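Local coordinates for fibronectin-binding protein (Streptococcus pyogenes, PDB 5A0L) that helps streptococci attach to their host, its N-terminal domain carrying an internal thioester that mediates covalent binding to host targets, at residues F56-P59 / T60-T64; T127-A130 / I131-Y134; M146-R149 / E150-N153. All blocks are in the same frame, centred on the assembly; numbering follows the deposited sequence. Where two conformers were deposited one is given.

Contact 1: residues F56-P59 / T60-T64; sequences FPRP and TYSTT
P59 and S62 are the two ends of a type II beta turn, closed by a backbone hydrogen bond from S62 N to P59 O of 3.2 Å. At the third position of the turn Y61 takes a left-handed backbone, as this turn type demands. S62 adds a second grip in the conformer described: its hydroxyl turns back beside its own backbone N (chi1 -68°), and S62 OG then donates to P59 O over 2.7 Å. Both donors come from the same face of the carbonyl plane, the hydroxyl tilted 22° from it. The same hydroxyl oxygen lies against P59 CD at 3.4 Å. A water also sits at P59 O, 2.8 Å away. Just before the turn, R58 crosses T64: R58 CB comes 3.7 Å from T64 O, and farther along R58 CG meets T64 CG2. Bends at chi2 and chi3 of R58, itself modelled twice, bring the guanidinium in this conformer back over P59, with P59 CD 3.4 Å above the centre of its plane. T60 CG2 similarly lies over one face of the Y61 ring, toward its rim. Outside the turn, T60 and R58 share backbone bonds with D23, and Y61 N is held by Y20 OH, which ties the loop to strand 19-23. P59 O is thus the focus of this loop corner: the backbone bond closes the turn and, in this conformer, the serine hydroxyl probably reinforces it.

Contact 2: residues T127-A130 / I131-Y134; sequences TQNA and IWYY
Q128 and W132, one helical turn apart, carry the main side-chain contact of this largely buried part of helix 120-135, and backbone bonds support it. Three of these cross between the halves: I131 N to T127 O (2.9 Å), W132 N to Q128 O (3.1 Å) and Y133 N to N129 O (3.1 Å), each an i to i+4 link.

The CH-pi contact comes next. Q128 leaves the backbone with CG anti to N (chi1 180°) and then bends at chi2, which lays its aliphatic part over the indole. Q128 CG stands 3.6 Å from the centroid of the W132 six-membered ring, only 11° off the ring normal. The amide follows over the same indole, its plane 25° from that of the ring, and Q128 NE2 hovers 3.2 Å above it, offset toward the rim. Q128 NE2 also donates to C49 O, which helps fix the rotation of the amide. N129 OD1 meets the indole differently, at its edge, 4.2 Å from W132 CE3, while N129 ND2 bonds to L125 O.

Other side-chain carbons pack on carbonyl oxygens of the preceding turn: I131 CG1 rests against T127 O, and Y133 CB abuts A130 O at 3.3 Å. In an aromatic contact, Y133 CD2 lies over the centre of the Y134 ring. Farther out, A130 faces helix 158-172 and helix 92-105, whereas W132 touches C49, L52 and F56.

T127-A130 spell the TQxA motif of thioester domains, whose glutamine, Q128, here holds the backbone O of C49, the chain's only cysteine and thus presumably the one that forms the thioester.

Contact 3: residues M146-R149 / E150-N153; sequences MWER and EVRN
E148 and R152 form a salt bridge one turn apart on the short helix 148-152. E148 OE2 receives R152 NE at 2.6 Å, on the anti side of the carboxylate and 22° out of its plane, with a weak second bond from R152 NH2 at 3.1 Å. The two flat groups stand nearly at right angles, 79° apart, and E148 CG lies over one face of the guanidinium. R152 was modelled twice, and the bridge is that of the conformer described here. For its part E148 sends CG anti to its backbone N (chi1 -170°) and bends at chi2, which swings the carboxylate toward R152.

E150 turns back on W147. E150 OE1 lies in the plane of the indole at its edge, 3.9 Å from W147 CD1, and approaches W147 CA to 3.2 Å; the ring and carboxylate planes are steeply inclined to each other. V151 CG2 packs against W147 O at 3.5 Å.

Behind these side chains stand the helix bonds. W147, at the N-cap position, offers its O to V151 N, E148 O takes R152 N, and R149 O takes N153 N where the helix ends. In the next shell R165 of helix 158-172 bridges to E148 OE1 and bonds M146 O, while the W147 ring packs on L125, V126 and N129 of helix 120-135.

The salt bridge from R165 to OE1 ties E148 to helix 158-172 and probably favours its ionised form, an effect to which R152 would add in this conformer.

In the fold
Along the chain the three contacts come in series, none nesting in or crossing another. Contact 1 closes a turn in the loop between barrel strands 45-49 and 66-72. Contact 2 lies in the C-terminal half of helix 120-135 and contact 3 spans the next helix, 148-152, so neither closes a loop. Contacts 1 and 2 meet where F56 CZ packs 3.7 Å from W132 CZ2, joining the barrel loop to the helical part. Contacts 2 and 3 meet through N129, whose amide touches M146 and W147. Contacts 1 and 3 stay apart, their nearest atoms about 12 Å from each other, so helix 120-135 links the barrel side to the outer helix.

Contact 1: residues F56-P59 / T60-T64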
# COMPACT_ATOMS: atom_id res chain seq x y z
N PHE A 56 -11.67 -0.24 3.84
CA PHE A 56 -10.78 -1.33 3.48
C PHE A 56 -11.58 -2.50 2.95
O PHE A 56 -12.74 -2.73 3.38
CB PHE A 56 -9.94 -1.79 4.68
CG PHE A 56 -8.64 -1.01 4.88
CD1 PHE A 56 -8.63 0.33 5.23
CD2 PHE A 56 -7.44 -1.60 4.63
CE1 PHE A 56 -7.43 1.02 5.38
CE2 PHE A 56 -6.25 -0.92 4.79
CZ PHE A 56 -6.26 0.36 5.21
N PRO A 57 -11.01 -3.27 2.04
CA PRO A 57 -11.65 -4.54 1.66
C PRO A 57 -12.00 -5.38 2.89
O PRO A 57 -11.30 -5.40 3.89
CB PRO A 57 -10.56 -5.25 0.84
CG PRO A 57 -9.77 -4.12 0.28
CD PRO A 57 -9.70 -3.10 1.39
N ARG A 58 -13.13 -6.08 2.78
CA ARG A 58 -13.58 -7.02 3.81
C ARG A 58 -12.60 -8.19 3.98
O ARG A 58 -11.88 -8.56 3.05
CB ARG A 58 -14.98 -7.54 3.45
CG ARG A 58 -16.06 -6.46 3.36
CD ARG A 58 -16.07 -5.56 4.60
NE ARG A 58 -16.30 -6.32 5.83
CZ ARG A 58 -15.73 -6.06 7.01
NH1 ARG A 58 -14.85 -5.07 7.13
NH2 ARG A 58 -16.01 -6.82 8.05
N PRO A 59 -12.63 -8.83 5.15
CA PRO A 59 -11.85 -10.05 5.35
C PRO A 59 -12.18 -11.10 4.31
O PRO A 59 -13.34 -11.22 3.87
CB PRO A 59 -12.24 -10.51 6.76
CG PRO A 59 -12.63 -9.26 7.47
CD PRO A 59 -13.32 -8.44 6.39
N THR A 60 -11.22 -11.93 3.97
CA THR A 60 -11.44 -13.02 3.06
C THR A 60 -12.62 -13.89 3.50
O THR A 60 -12.79 -14.17 4.69
CB THR A 60 -10.20 -13.91 2.93
OG1 THR A 60 -9.04 -13.11 3.10
CG2 THR A 60 -10.19 -14.61 1.58
N TYR A 61 -13.44 -14.26 2.52
CA TYR A 61 -14.54 -15.22 2.75
C TYR A 61 -15.74 -14.58 3.46
O TYR A 61 -16.67 -15.29 3.84
CB TYR A 61 -14.11 -16.55 3.42
CG TYR A 61 -12.95 -17.22 2.73
CD1 TYR A 61 -13.11 -17.88 1.51
CD2 TYR A 61 -11.69 -17.20 3.30
CE1 TYR A 61 -12.03 -18.49 0.87
CE2 TYR A 61 -10.61 -17.81 2.67
CZ TYR A 61 -10.79 -18.45 1.47
OH TYR A 61 -9.72 -19.07 0.82
N SER A 62 -15.75 -13.26 3.59
CA SER A 62 -16.90 -12.52 4.10
C SER A 62 -18.13 -12.76 3.23
O SER A 62 -18.03 -13.25 2.09
CB SER A 62 -16.64 -10.99 4.17
OG SER A 62 -15.66 -10.62 5.15
N THR A 63 -19.30 -12.42 3.78
CA THR A 63 -20.54 -12.49 3.00
C THR A 63 -20.70 -11.37 1.98
O THR A 63 -21.57 -11.45 1.13
CB THR A 63 -21.78 -12.45 3.91
OG1 THR A 63 -21.74 -11.29 4.76
CG2 THR A 63 -21.83 -13.71 4.76
N THR A 64 -19.89 -10.33 2.14
CA THR A 64 -19.75 -9.21 1.23
C THR A 64 -18.35 -9.32 0.63
O THR A 64 -17.37 -9.40 1.38
CB THR A 64 -19.81 -7.88 2.05
OG1 THR A 64 -21.05 -7.77 2.78
CG2 THR A 64 -19.56 -6.72 1.23
O HOH W 1 -14.16 -10.77 1.23

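Contact 2: residues T127-A130 / I131-Y134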
# COMPACT_ATOMS: atom_id res chain seq x y z
N THR A 127 4.63 1.03 5.20
CA THR A 127 4.54 1.30 3.78
C THR A 127 3.20 1.95 3.45
O THR A 127 3.13 2.88 2.64
CB THR A 127 4.73 0.02 2.96
OG1 THR A 127 5.97 -0.63 3.35
CG2 THR A 127 4.80 0.28 1.50
N GLN A 128 2.15 1.47 4.09
CA GLN A 128 0.80 2.01 3.90
C GLN A 128 0.76 3.49 4.27
O GLN A 128 0.12 4.30 3.57
CB GLN A 128 -0.18 1.22 4.76
CG GLN A 128 -1.64 1.71 4.64
CD GLN A 128 -2.19 1.49 3.27
OE1 GLN A 128 -2.64 0.39 2.92
NE2 GLN A 128 -2.13 2.54 2.43
N ASN A 129 1.42 3.87 5.35
CA ASN A 129 1.47 5.27 5.73
C ASN A 129 2.25 6.11 4.72
O ASN A 129 1.84 7.24 4.43
CB ASN A 129 2.04 5.43 7.14
CG ASN A 129 0.98 5.29 8.20
OD1 ASN A 129 0.31 6.26 8.52
ND2 ASN A 129 0.77 4.09 8.71
N ALA A 130 3.34 5.57 4.16
CA ALA A 130 4.07 6.29 3.15
C ALA A 130 3.24 6.47 1.89
O ALA A 130 3.33 7.52 1.21
CB ALA A 130 5.39 5.58 2.85
N ILE A 131 2.44 5.48 1.55
CA ILE A 131 1.56 5.62 0.38
C ILE A 131 0.53 6.74 0.60
O ILE A 131 0.30 7.57 -0.28
CB ILE A 131 0.90 4.27 -0.02
CG1 ILE A 131 1.97 3.34 -0.61
CG2 ILE A 131 -0.28 4.47 -0.98
CD1 ILE A 131 2.65 3.85 -1.85
N TRP A 132 -0.07 6.78 1.78
CA TRP A 132 -1.07 7.81 2.08
C TRP A 132 -0.46 9.20 2.11
O TRP A 132 -1.17 10.19 1.82
CB TRP A 132 -1.76 7.48 3.39
CG TRP A 132 -2.75 6.35 3.33
CD1 TRP A 132 -3.47 5.95 2.26
CD2 TRP A 132 -3.16 5.53 4.42
NE1 TRP A 132 -4.33 4.92 2.59
CE2 TRP A 132 -4.14 4.64 3.92
CE3 TRP A 132 -2.78 5.43 5.76
CZ2 TRP A 132 -4.77 3.70 4.73
CZ3 TRP A 132 -3.40 4.49 6.56
CH2 TRP A 132 -4.38 3.64 6.03
N TYR A 133 0.81 9.33 2.44
CA TYR A 133 1.50 10.62 2.32
C TYR A 133 1.36 11.15 0.89
O TYR A 133 1.18 12.37 0.69
CB TYR A 133 2.98 10.43 2.70
CG TYR A 133 3.82 11.68 2.63
CD1 TYR A 133 3.81 12.60 3.68
CD2 TYR A 133 4.66 11.91 1.54
CE1 TYR A 133 4.63 13.73 3.62
CE2 TYR A 133 5.47 13.04 1.48
CZ TYR A 133 5.44 13.95 2.52
OH TYR A 133 6.24 15.07 2.45
N TYR A 134 1.40 10.27 -0.09
CA TYR A 134 1.29 10.67 -1.49
C TYR A 134 -0.12 10.62 -2.04
O TYR A 134 -0.46 11.44 -2.90
CB TYR A 134 2.26 9.87 -2.36
CG TYR A 134 3.71 10.27 -2.19
CD1 TYR A 134 4.18 11.51 -2.63
CD2 TYR A 134 4.61 9.44 -1.53
CE1 TYR A 134 5.47 11.91 -2.42
CE2 TYR A 134 5.95 9.82 -1.36
CZ TYR A 134 6.37 11.07 -1.79
OH TYR A 134 7.66 11.48 -1.64

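Contact 3: residues M146-R149 / E150-N153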
# COMPACT_ATOMS: atom_id res chain seq x y z
N MET A 146 5.00 8.61 16.43
CA MET A 146 4.03 7.66 15.88
C MET A 146 4.14 6.33 16.60
O MET A 146 5.24 5.84 16.88
CB MET A 146 4.19 7.51 14.38
CG MET A 146 3.66 8.72 13.64
SD MET A 146 3.91 8.61 11.85
CE MET A 146 2.68 7.43 11.43
N TRP A 147 2.97 5.75 16.85
CA TRP A 147 2.84 4.44 17.53
C TRP A 147 3.33 4.45 18.99
O TRP A 147 3.52 3.38 19.60
CB TRP A 147 3.51 3.32 16.71
CG TRP A 147 3.01 3.27 15.32
CD1 TRP A 147 1.76 2.95 14.91
CD2 TRP A 147 3.75 3.58 14.12
NE1 TRP A 147 1.66 3.05 13.54
CE2 TRP A 147 2.88 3.44 13.03
CE3 TRP A 147 5.06 3.96 13.88
CZ2 TRP A 147 3.29 3.63 11.72
CZ3 TRP A 147 5.47 4.17 12.58
CH2 TRP A 147 4.59 4.01 11.52
N GLU A 148 3.53 5.63 19.57
CA GLU A 148 3.92 5.68 20.96
C GLU A 148 2.84 5.07 21.87
O GLU A 148 3.16 4.51 22.92
CB GLU A 148 4.25 7.11 21.38
CG GLU A 148 4.89 7.23 22.75
CD GLU A 148 6.28 6.62 22.90
OE1 GLU A 148 6.92 6.23 21.92
OE2 GLU A 148 6.72 6.57 24.06
N ARG A 149 1.56 5.23 21.51
CA ARG A 149 0.51 4.62 22.32
C ARG A 149 0.71 3.10 22.39
O ARG A 149 0.64 2.49 23.47
CB ARG A 149 -0.87 4.96 21.78
CG ARG A 149 -1.99 4.47 22.68
CD ARG A 149 -3.37 4.90 22.16
NE ARG A 149 -3.57 6.34 22.28
CZ ARG A 149 -4.64 6.99 21.81
NH1 ARG A 149 -5.61 6.32 21.20
NH2 ARG A 149 -4.73 8.31 21.94
N GLU A 150 0.99 2.49 21.24
CA GLU A 150 1.32 1.06 21.19
C GLU A 150 2.53 0.67 22.04
O GLU A 150 2.51 -0.36 22.68
CB GLU A 150 1.52 0.62 19.75
CG GLU A 150 0.24 0.51 18.94
CD GLU A 150 -0.36 1.80 18.41
OE1 GLU A 150 0.22 2.91 18.51
OE2 GLU A 150 -1.47 1.68 17.86
N VAL A 151 3.58 1.47 22.04
CA VAL A 151 4.75 1.19 22.86
C VAL A 151 4.39 1.19 24.33
O VAL A 151 4.71 0.26 25.08
CB VAL A 151 5.89 2.22 22.60
CG1 VAL A 151 7.08 1.97 23.51
CG2 VAL A 151 6.36 2.16 21.14
N ARG A 152 3.69 2.23 24.76
CA ARG A 152 3.32 2.40 26.17
C ARG A 152 2.45 1.25 26.67
O ARG A 152 2.54 0.82 27.82
CB ARG A 152 2.58 3.72 26.40
CG ARG A 152 3.34 5.00 26.03
CD ARG A 152 4.67 5.20 26.75
NE ARG A 152 5.34 6.38 26.24
CZ ARG A 152 4.92 7.62 26.47
NH1 ARG A 152 3.85 7.81 27.21
NH2 ARG A 152 5.56 8.67 25.95
N ASN A 153 1.59 0.77 25.79
CA ASN A 153 0.68 -0.33 26.13
C ASN A 153 1.20 -1.74 25.87
O ASN A 153 0.46 -2.74 26.01
CB ASN A 153 -0.62 -0.10 25.37
CG ASN A 153 -1.43 1.01 25.99
OD1 ASN A 153 -1.52 2.12 25.47
ND2 ASN A 153 -1.95 0.74 27.17